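Local coordinates for extracellular invertase (Aspergillus kawachii, PDB 5XH8), which probably hydrolyses sucrose at its beta-fructofuranosidic bond and transfers fructosyl groups to sugars, making fructooligosaccharides such as 1-kestose, at residues N251-Y260 with G337-Y345; I381-E392 with R525-Q535. One frame throughout, in Å; residues are numbered along the deposited sequence.

Contact 1. Residues N251-Y260 with G337-Y345; sequences NVFSLDEYGY and GAPDRFISY
Phe342 lays its ring flat on that of Phe253: the centroids are 3.8 Å apart, the planes 12° from parallel, and each ring puts atoms over the centre of the other. Within this face-to-face stack Phe253 CD1 comes to 3.4 Å from Phe342 CZ, and Phe253 CB sits over the same Phe342 face in a CH-pi contact. Phe253 can do this because its CG lies between the backbone N and the carbonyl carbon (chi1 51°), which turns the ring broadside to Phe342. Leu255 CD2 touches Phe342 CB at 4.1 Å.

Tyr260 comes in after the turn. Its CB packs on the peptide of Arg341, 3.5 Å from Arg341 O, while its N donates to Asp340 O over 3.0 Å, approaching from above the carbonyl plane. Gly259 CA adds a C-H...O contact to that same Asp340 O. A water donates both to Tyr260 O and to Asp340 OD2, at 2.6 Å from the latter; Asp340 OD1 is taken by Ser328 N. Asp256 OD1 accepts from Tyr258 N, an Asx turn, and from Gly259 N, an Asx motif.

The propeller blades thus meet through apolar stacking at the buried end and polar backbone and water bonds at the turn.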
loop_
_atom_site.group_PDB
_atom_site.type_symbol
_atom_site.label_atom_id
_atom_site.label_comp_id
_atom_site.label_asym_id
_atom_site.label_seq_id
_atom_site.Cartn_x
_atom_site.Cartn_y
_atom_site.Cartn_z
ATOM N N ASN A 251 14.102 9.289 -17.526
ATOM C CA ASN A 251 13.207 9.649 -18.626
ATOM C C ASN A 251 13.515 8.708 -19.799
ATOM O O ASN A 251 14.668 8.378 -20.014
ATOM C CB ASN A 251 13.504 11.044 -19.146
ATOM C CG ASN A 251 13.266 12.148 -18.133
ATOM O OD1 ASN A 251 13.355 11.990 -16.910
ATOM N ND2 ASN A 251 13.017 13.276 -18.662
ATOM N N VAL A 252 12.507 8.387 -20.609
ATOM C CA VAL A 252 12.665 7.569 -21.820
ATOM C C VAL A 252 11.935 8.272 -22.966
ATOM O O VAL A 252 10.802 8.765 -22.814
ATOM C CB VAL A 252 12.096 6.144 -21.631
ATOM C CG1 VAL A 252 12.297 5.301 -22.886
ATOM C CG2 VAL A 252 12.777 5.462 -20.463
ATOM N N PHE A 253 12.616 8.349 -24.107
ATOM C CA PHE A 253 12.116 9.078 -25.279
ATOM C C PHE A 253 12.892 8.617 -26.507
ATOM O O PHE A 253 13.832 7.815 -26.415
ATOM C CB PHE A 253 12.263 10.602 -25.079
ATOM C CG PHE A 253 13.640 11.019 -24.654
ATOM C CD1 PHE A 253 14.039 10.917 -23.319
ATOM C CD2 PHE A 253 14.563 11.478 -25.597
ATOM C CE1 PHE A 253 15.322 11.272 -22.933
ATOM C CE2 PHE A 253 15.839 11.846 -25.210
ATOM C CZ PHE A 253 16.224 11.746 -23.883
ATOM N N SER A 254 12.463 9.088 -27.663
ATOM C CA SER A 254 13.030 8.634 -28.903
ATOM C C SER A 254 13.143 9.814 -29.866
ATOM O O SER A 254 12.237 10.651 -29.966
ATOM C CB SER A 254 12.199 7.455 -29.483
ATOM O OG SER A 254 10.840 7.820 -29.700
ATOM N N LEU A 255 14.266 9.845 -30.574
ATOM C CA LEU A 255 14.692 11.008 -31.351
ATOM C C LEU A 255 15.085 10.677 -32.811
ATOM O O LEU A 255 15.523 9.562 -33.113
ATOM C CB LEU A 255 15.938 11.623 -30.677
ATOM C CG LEU A 255 15.817 12.061 -29.212
ATOM C CD1 LEU A 255 17.172 12.562 -28.685
ATOM C CD2 LEU A 255 14.717 13.093 -29.064
ATOM N N ASP A 256 14.947 11.675 -33.677
ATOM C CA ASP A 256 15.665 11.704 -34.955
ATOM C C ASP A 256 16.525 12.974 -35.016
ATOM O O ASP A 256 16.773 13.626 -33.978
ATOM C CB ASP A 256 14.680 11.562 -36.130
ATOM C CG ASP A 256 13.702 12.704 -36.246
ATOM O OD1 ASP A 256 13.843 13.799 -35.626
ATOM O OD2 ASP A 256 12.732 12.501 -36.981
ATOM N N GLU A 257 16.992 13.320 -36.213
ATOM C CA GLU A 257 17.822 14.495 -36.423
ATOM C C GLU A 257 17.127 15.846 -36.137
ATOM O O GLU A 257 17.799 16.832 -35.895
ATOM C CB GLU A 257 18.384 14.480 -37.864
ATOM C CG GLU A 257 19.480 15.502 -38.102
ATOM C CD GLU A 257 20.199 15.334 -39.443
ATOM O OE1 GLU A 257 19.680 14.627 -40.334
ATOM O OE2 GLU A 257 21.302 15.907 -39.577
ATOM N N TYR A 258 15.803 15.889 -36.183
ATOM C CA TYR A 258 15.059 17.130 -36.018
ATOM C C TYR A 258 14.494 17.356 -34.602
ATOM O O TYR A 258 14.224 18.499 -34.219
ATOM C CB TYR A 258 13.921 17.180 -37.051
ATOM C CG TYR A 258 14.426 16.840 -38.443
ATOM C CD1 TYR A 258 15.130 17.783 -39.201
ATOM C CD2 TYR A 258 14.256 15.558 -38.970
ATOM C CE1 TYR A 258 15.626 17.461 -40.455
ATOM C CE2 TYR A 258 14.747 15.227 -40.220
ATOM C CZ TYR A 258 15.422 16.180 -40.960
ATOM O OH TYR A 258 15.896 15.840 -42.201
ATOM N N GLY A 259 14.283 16.276 -33.856
ATOM C CA GLY A 259 13.634 16.344 -32.560
ATOM C C GLY A 259 13.079 14.998 -32.132
ATOM O O GLY A 259 13.744 13.965 -32.272
ATOM N N TYR A 260 11.864 15.015 -31.606
ATOM C CA TYR A 260 11.261 13.827 -31.065
ATOM C C TYR A 260 10.652 13.075 -32.250
ATOM O O TYR A 260 10.005 13.681 -33.096
ATOM C CB TYR A 260 10.173 14.164 -30.043
ATOM C CG TYR A 260 9.422 12.950 -29.530
ATOM C CD1 TYR A 260 9.929 12.195 -28.480
ATOM C CD2 TYR A 260 8.223 12.535 -30.127
ATOM C CE1 TYR A 260 9.257 11.068 -28.015
ATOM C CE2 TYR A 260 7.535 11.407 -29.669
ATOM C CZ TYR A 260 8.064 10.676 -28.613
ATOM O OH TYR A 260 7.430 9.559 -28.141
ATOM N N GLY A 337 7.169 27.385 -35.625
ATOM C CA GLY A 337 7.266 26.408 -36.684
ATOM C C GLY A 337 8.085 25.185 -36.346
ATOM O O GLY A 337 8.567 24.529 -37.257
ATOM N N ALA A 338 8.242 24.840 -35.061
ATOM C CA ALA A 338 9.071 23.682 -34.698
ATOM C C ALA A 338 8.386 22.361 -35.064
ATOM O O ALA A 338 7.171 22.278 -35.027
ATOM C CB ALA A 338 9.362 23.690 -33.198
ATOM N N PRO A 339 9.165 21.308 -35.352
ATOM C CA PRO A 339 8.576 19.987 -35.411
ATOM C C PRO A 339 8.365 19.465 -33.965
ATOM O O PRO A 339 8.602 20.215 -32.987
ATOM C CB PRO A 339 9.638 19.179 -36.141
ATOM C CG PRO A 339 10.910 19.785 -35.676
ATOM C CD PRO A 339 10.632 21.250 -35.488
ATOM N N ASP A 340 7.910 18.219 -33.835
ATOM C CA ASP A 340 7.822 17.567 -32.507
ATOM C C ASP A 340 9.197 17.636 -31.845
ATOM O O ASP A 340 10.232 17.421 -32.491
ATOM C CB ASP A 340 7.427 16.102 -32.610
ATOM C CG ASP A 340 6.025 15.870 -33.158
ATOM O OD1 ASP A 340 5.117 16.717 -33.069
ATOM O OD2 ASP A 340 5.842 14.747 -33.651
ATOM N N ARG A 341 9.219 17.967 -30.558
ATOM C CA ARG A 341 10.483 18.120 -29.823
ATOM C C ARG A 341 10.426 17.334 -28.537
ATOM O O ARG A 341 9.355 16.927 -28.120
ATOM C CB ARG A 341 10.726 19.595 -29.521
ATOM C CG ARG A 341 11.114 20.394 -30.755
ATOM C CD ARG A 341 11.335 21.835 -30.425
ATOM N NE ARG A 341 10.092 22.560 -30.198
ATOM C CZ ARG A 341 10.027 23.835 -29.809
ATOM N NH1 ARG A 341 11.135 24.527 -29.563
ATOM N NH2 ARG A 341 8.851 24.420 -29.662
ATOM N N PHE A 342 11.598 17.090 -27.957
ATOM C CA PHE A 342 11.738 16.651 -26.592
ATOM C C PHE A 342 12.503 17.741 -25.827
ATOM O O PHE A 342 13.700 17.958 -26.063
ATOM C CB PHE A 342 12.472 15.319 -26.490
ATOM C CG PHE A 342 12.448 14.742 -25.098
ATOM C CD1 PHE A 342 11.348 14.018 -24.656
ATOM C CD2 PHE A 342 13.507 14.955 -24.220
ATOM C CE1 PHE A 342 11.309 13.512 -23.369
ATOM C CE2 PHE A 342 13.473 14.453 -22.934
ATOM C CZ PHE A 342 12.370 13.744 -22.503
ATOM N N ILE A 343 11.791 18.428 -24.927
ATOM C CA ILE A 343 12.342 19.544 -24.166
ATOM C C ILE A 343 12.688 19.024 -22.777
ATOM O O ILE A 343 11.816 18.459 -22.098
ATOM C CB ILE A 343 11.311 20.680 -24.064
ATOM C CG1 ILE A 343 10.777 21.083 -25.458
ATOM C CG2 ILE A 343 11.876 21.867 -23.264
ATOM C CD1 ILE A 343 11.839 21.485 -26.472
ATOM N N SER A 344 13.947 19.189 -22.368
ATOM C CA SER A 344 14.437 18.802 -21.045
ATOM C C SER A 344 14.884 20.019 -20.208
ATOM O O SER A 344 15.639 20.894 -20.693
ATOM C CB SER A 344 15.633 17.871 -21.188
ATOM O OG SER A 344 15.970 17.305 -19.941
ATOM N N TYR A 345 14.390 20.069 -18.967
ATOM C CA TYR A 345 14.841 21.002 -17.942
ATOM C C TYR A 345 15.692 20.256 -16.939
ATOM O O TYR A 345 15.218 19.358 -16.230
ATOM C CB TYR A 345 13.658 21.641 -17.197
ATOM C CG TYR A 345 12.791 22.533 -18.026
ATOM C CD1 TYR A 345 11.776 22.000 -18.827
ATOM C CD2 TYR A 345 12.952 23.909 -18.007
ATOM C CE1 TYR A 345 10.974 22.817 -19.606
ATOM C CE2 TYR A 345 12.154 24.740 -18.763
ATOM C CZ TYR A 345 11.166 24.196 -19.571
ATOM O OH TYR A 345 10.365 25.003 -20.334
HETATM O O HOH W 1 7.449 12.958 -34.510
#

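Contact 2. Residues I381-E392 with R525-Q535; sequences IPNVVDNALARE and RLFDVLNGGEQ
One face of the Arg525 guanidinium carries Leu389 CD2, 3.9 Å from Arg525 CZ, and Glu392 OE2 lies at its edge, near the plane. The Phe527 ring has Arg525 CG over one face, set toward the rim, and Leu389 O at its edge, 3.7 Å from Phe527 CE1; Trp397 meets the ring edge-to-face. Val384 CG1 comes in obliquely and reaches Phe527 CB at 3.8 Å.

The salt bridge is end-on: Arg525 NH1 (2.9 Å) and NH2 (3.1 Å) both grip Glu392 OE2, from the same face of a carboxylate turned 60° from the guanidinium. A bend at chi3 (-64°) brings Arg525 round to this position, and NH1 also donates to Leu389 O on a lone pair. Glu496 takes Arg525 NH2 and Trp239 holds Glu392 OE1, which should keep the pair rigid. Asn387 ND2 makes a weak bond to Asp528 OD2, while Asp528 OD1 pairs with Arg469, and Asn387 OD1 caps helix 388-391 at Ala390 N.

Backbones join at one bridge, Val384 with Val529, flanked by Val385 N to Asp528 O (2.7 Å, almost straight) and Leu530 N to Asn383 O (2.8 Å). Such a seam between the catalytic beta-propeller and C-terminal beta-sandwich is characteristic of family GH32.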
loop_
_atom_site.group_PDB
_atom_site.type_symbol
_atom_site.label_atom_id
_atom_site.label_comp_id
_atom_site.label_asym_id
_atom_site.label_seq_id
_atom_site.Cartn_x
_atom_site.Cartn_y
_atom_site.Cartn_z
ATOM N N ILE A 381 27.924 14.410 -36.817
ATOM C CA ILE A 381 29.157 15.128 -37.040
ATOM C C ILE A 381 29.831 14.529 -38.292
ATOM O O ILE A 381 30.421 13.443 -38.212
ATOM C CB ILE A 381 30.097 14.992 -35.837
ATOM C CG1 ILE A 381 29.376 15.369 -34.528
ATOM C CG2 ILE A 381 31.322 15.870 -36.038
ATOM C CD1 ILE A 381 30.211 15.097 -33.299
ATOM N N PRO A 382 29.735 15.225 -39.448
ATOM C CA PRO A 382 30.329 14.658 -40.675
ATOM C C PRO A 382 31.811 14.996 -40.865
ATOM O O PRO A 382 32.361 15.857 -40.172
ATOM C CB PRO A 382 29.463 15.258 -41.793
ATOM C CG PRO A 382 28.968 16.550 -41.239
ATOM C CD PRO A 382 28.921 16.418 -39.734
ATOM N N ASN A 383 32.447 14.284 -41.793
ATOM C CA ASN A 383 33.793 14.619 -42.275
ATOM C C ASN A 383 34.862 14.578 -41.185
ATOM O O ASN A 383 35.828 15.336 -41.215
ATOM C CB ASN A 383 33.798 15.994 -42.970
ATOM C CG ASN A 383 32.759 16.107 -44.078
ATOM O OD1 ASN A 383 32.403 15.132 -44.737
ATOM N ND2 ASN A 383 32.279 17.314 -44.296
ATOM N N VAL A 384 34.690 13.666 -40.241
ATOM C CA VAL A 384 35.645 13.457 -39.162
ATOM C C VAL A 384 36.689 12.480 -39.676
ATOM O O VAL A 384 36.344 11.499 -40.335
ATOM C CB VAL A 384 34.943 12.871 -37.906
ATOM C CG1 VAL A 384 35.943 12.361 -36.862
ATOM C CG2 VAL A 384 34.002 13.919 -37.316
ATOM N N VAL A 385 37.947 12.732 -39.320
ATOM C CA VAL A 385 39.057 11.905 -39.747
ATOM C C VAL A 385 38.999 10.588 -38.990
ATOM O O VAL A 385 38.892 10.575 -37.762
ATOM C CB VAL A 385 40.423 12.591 -39.508
ATOM C CG1 VAL A 385 41.591 11.633 -39.777
ATOM C CG2 VAL A 385 40.532 13.843 -40.361
ATOM N N ASP A 386 39.089 9.495 -39.750
ATOM C CA ASP A 386 38.961 8.156 -39.225
ATOM C C ASP A 386 40.263 7.736 -38.557
ATOM O O ASP A 386 41.031 6.959 -39.110
ATOM C CB ASP A 386 38.570 7.199 -40.360
ATOM C CG ASP A 386 38.148 5.827 -39.863
ATOM O OD1 ASP A 386 38.537 5.413 -38.754
ATOM O OD2 ASP A 386 37.399 5.152 -40.588
ATOM N N ASN A 387 40.490 8.241 -37.349
ATOM C CA ASN A 387 41.677 7.911 -36.557
ATOM C C ASN A 387 41.236 7.366 -35.195
ATOM O O ASN A 387 40.052 7.086 -35.001
ATOM C CB ASN A 387 42.612 9.135 -36.435
ATOM C CG ASN A 387 41.926 10.362 -35.845
ATOM O OD1 ASN A 387 40.902 10.261 -35.169
ATOM N ND2 ASN A 387 42.490 11.536 -36.119
ATOM N N ALA A 388 42.191 7.174 -34.284
ATOM C CA ALA A 388 41.930 6.701 -32.928
ATOM C C ALA A 388 40.886 7.566 -32.189
ATOM O O ALA A 388 39.970 7.040 -31.545
ATOM C CB ALA A 388 43.231 6.672 -32.139
ATOM N N LEU A 389 41.025 8.884 -32.316
ATOM C CA LEU A 389 40.140 9.834 -31.632
ATOM C C LEU A 389 38.681 9.563 -31.968
ATOM O O LEU A 389 37.839 9.505 -31.068
ATOM C CB LEU A 389 40.481 11.277 -31.994
ATOM C CG LEU A 389 41.867 11.793 -31.604
ATOM C CD1 LEU A 389 42.038 13.194 -32.161
ATOM C CD2 LEU A 389 42.096 11.780 -30.105
ATOM N N ALA A 390 38.398 9.387 -33.255
ATOM C CA ALA A 390 37.039 9.129 -33.719
ATOM C C ALA A 390 36.519 7.734 -33.357
ATOM O O ALA A 390 35.318 7.564 -33.163
ATOM C CB ALA A 390 36.940 9.344 -35.220
ATOM N N ARG A 391 37.422 6.756 -33.269
ATOM C CA ARG A 391 37.062 5.334 -33.114
ATOM C C ARG A 391 37.040 4.846 -31.668
ATOM O O ARG A 391 36.693 3.696 -31.434
ATOM C CB ARG A 391 38.038 4.435 -33.920
ATOM C CG ARG A 391 37.884 4.515 -35.428
ATOM C CD ARG A 391 36.741 3.648 -35.929
ATOM N NE ARG A 391 36.511 3.861 -37.356
ATOM C CZ ARG A 391 35.574 3.248 -38.073
ATOM N NH1 ARG A 391 34.746 2.379 -37.505
ATOM N NH2 ARG A 391 35.448 3.512 -39.371
ATOM N N GLU A 392 37.405 5.688 -30.703
ATOM C CA GLU A 392 37.453 5.262 -29.309
ATOM C C GLU A 392 36.068 4.754 -28.909
ATOM O O GLU A 392 35.057 5.324 -29.325
ATOM C CB GLU A 392 37.879 6.426 -28.419
ATOM C CG GLU A 392 38.056 6.078 -26.955
ATOM C CD GLU A 392 38.729 7.188 -26.177
ATOM O OE1 GLU A 392 38.506 7.275 -24.955
ATOM O OE2 GLU A 392 39.481 7.988 -26.773
ATOM N N ARG A 525 35.630 16.328 -26.571
ATOM C CA ARG A 525 36.601 15.997 -27.608
ATOM C C ARG A 525 36.311 16.829 -28.840
ATOM O O ARG A 525 35.175 16.887 -29.314
ATOM C CB ARG A 525 36.564 14.524 -27.990
ATOM C CG ARG A 525 37.404 14.203 -29.235
ATOM C CD ARG A 525 37.815 12.755 -29.288
ATOM N NE ARG A 525 38.693 12.449 -28.172
ATOM C CZ ARG A 525 39.014 11.228 -27.772
ATOM N NH1 ARG A 525 38.568 10.146 -28.408
ATOM N NH2 ARG A 525 39.808 11.086 -26.724
ATOM N N LEU A 526 37.363 17.472 -29.335
ATOM C CA LEU A 526 37.377 18.154 -30.627
ATOM C C LEU A 526 38.111 17.180 -31.550
ATOM O O LEU A 526 39.287 16.871 -31.325
ATOM C CB LEU A 526 38.134 19.491 -30.501
ATOM C CG LEU A 526 37.478 20.490 -29.524
ATOM C CD1 LEU A 526 38.318 21.745 -29.293
ATOM C CD2 LEU A 526 36.090 20.872 -30.032
ATOM N N PHE A 527 37.392 16.647 -32.536
ATOM C CA PHE A 527 37.945 15.611 -33.411
ATOM C C PHE A 527 38.792 16.247 -34.520
ATOM O O PHE A 527 38.757 17.470 -34.733
ATOM C CB PHE A 527 36.831 14.803 -34.070
ATOM C CG PHE A 527 35.932 14.093 -33.104
ATOM C CD1 PHE A 527 36.273 12.838 -32.604
ATOM C CD2 PHE A 527 34.719 14.665 -32.718
ATOM C CE1 PHE A 527 35.430 12.177 -31.724
ATOM C CE2 PHE A 527 33.875 14.007 -31.831
ATOM C CZ PHE A 527 34.228 12.764 -31.338
ATOM N N ASP A 528 39.530 15.407 -35.242
ATOM C CA ASP A 528 40.189 15.856 -36.478
ATOM C C ASP A 528 39.152 15.801 -37.580
ATOM O O ASP A 528 38.448 14.802 -37.712
ATOM C CB ASP A 528 41.423 14.999 -36.773
ATOM C CG ASP A 528 42.502 15.185 -35.729
ATOM O OD1 ASP A 528 42.810 16.342 -35.390
ATOM O OD2 ASP A 528 43.041 14.189 -35.231
ATOM N N VAL A 529 39.046 16.891 -38.336
ATOM C CA VAL A 529 38.003 17.093 -39.327
ATOM C C VAL A 529 38.637 17.471 -40.683
ATOM O O VAL A 529 39.728 18.033 -40.721
ATOM C CB VAL A 529 37.034 18.186 -38.820
ATOM C CG1 VAL A 529 35.951 18.502 -39.834
ATOM C CG2 VAL A 529 36.387 17.731 -37.511
ATOM N N LEU A 530 37.937 17.166 -41.777
ATOM C CA LEU A 530 38.418 17.398 -43.139
ATOM C C LEU A 530 37.446 18.298 -43.909
ATOM O O LEU A 530 36.288 17.942 -44.088
ATOM C CB LEU A 530 38.559 16.053 -43.851
ATOM C CG LEU A 530 39.452 16.029 -45.090
ATOM C CD1 LEU A 530 40.910 15.874 -44.663
ATOM C CD2 LEU A 530 39.021 14.917 -46.044
ATOM N N ASN A 531 37.917 19.464 -44.350
ATOM C CA ASN A 531 37.112 20.395 -45.157
ATOM C C ASN A 531 37.989 21.080 -46.187
ATOM O O ASN A 531 39.069 21.566 -45.852
ATOM C CB ASN A 531 36.457 21.450 -44.276
ATOM C CG ASN A 531 35.161 20.967 -43.658
ATOM O OD1 ASN A 531 34.090 21.125 -44.240
ATOM N ND2 ASN A 531 35.249 20.384 -42.469
ATOM N N GLY A 532 37.512 21.127 -47.433
ATOM C CA GLY A 532 38.311 21.590 -48.573
ATOM C C GLY A 532 39.624 20.835 -48.716
ATOM O O GLY A 532 40.643 21.429 -49.064
ATOM N N GLY A 533 39.599 19.535 -48.413
ATOM C CA GLY A 533 40.793 18.691 -48.404
ATOM C C GLY A 533 41.906 19.061 -47.432
ATOM O O GLY A 533 43.037 18.623 -47.618
ATOM N N GLU A 534 41.604 19.856 -46.406
ATOM C CA GLU A 534 42.573 20.196 -45.364
ATOM C C GLU A 534 42.079 19.597 -44.054
ATOM O O GLU A 534 40.913 19.775 -43.691
ATOM C CB GLU A 534 42.708 21.707 -45.204
ATOM C CG GLU A 534 42.997 22.485 -46.479
ATOM C CD GLU A 534 43.016 23.989 -46.235
ATOM O OE1 GLU A 534 43.889 24.456 -45.467
ATOM O OE2 GLU A 534 42.156 24.703 -46.802
ATOM N N GLN A 535 42.971 18.878 -43.372
ATOM C CA GLN A 535 42.710 18.302 -42.061
ATOM C C GLN A 535 43.020 19.317 -40.964
ATOM O O GLN A 535 44.146 19.826 -40.898
ATOM C CB GLN A 535 43.562 17.048 -41.827
ATOM C CG GLN A 535 43.480 16.513 -40.403
ATOM C CD GLN A 535 44.181 15.188 -40.214
ATOM O OE1 GLN A 535 44.148 14.324 -41.091
ATOM N NE2 GLN A 535 44.814 15.014 -39.058
#

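Along the chain the two contacts come in series: 337-345 closes contact 1 before 381-392 opens contact 2. Their centres are 27 Å apart and their nearest atoms about 7 Å, with no touch between them. What they share is a sheet, in which strand 341-348 of contact 1 runs antiparallel beside strand 366-385, whose C-terminal end, past a corner at Asn383, enters contact 2. Contact 1 lies within the N-terminal propeller, where that sheet faces the one holding strand 250-255. Contact 2 lies farther from the centre of the chain, where the long strand meets the C-terminal domain. The long strand therefore links packing inside the propeller to the junction between the two domains.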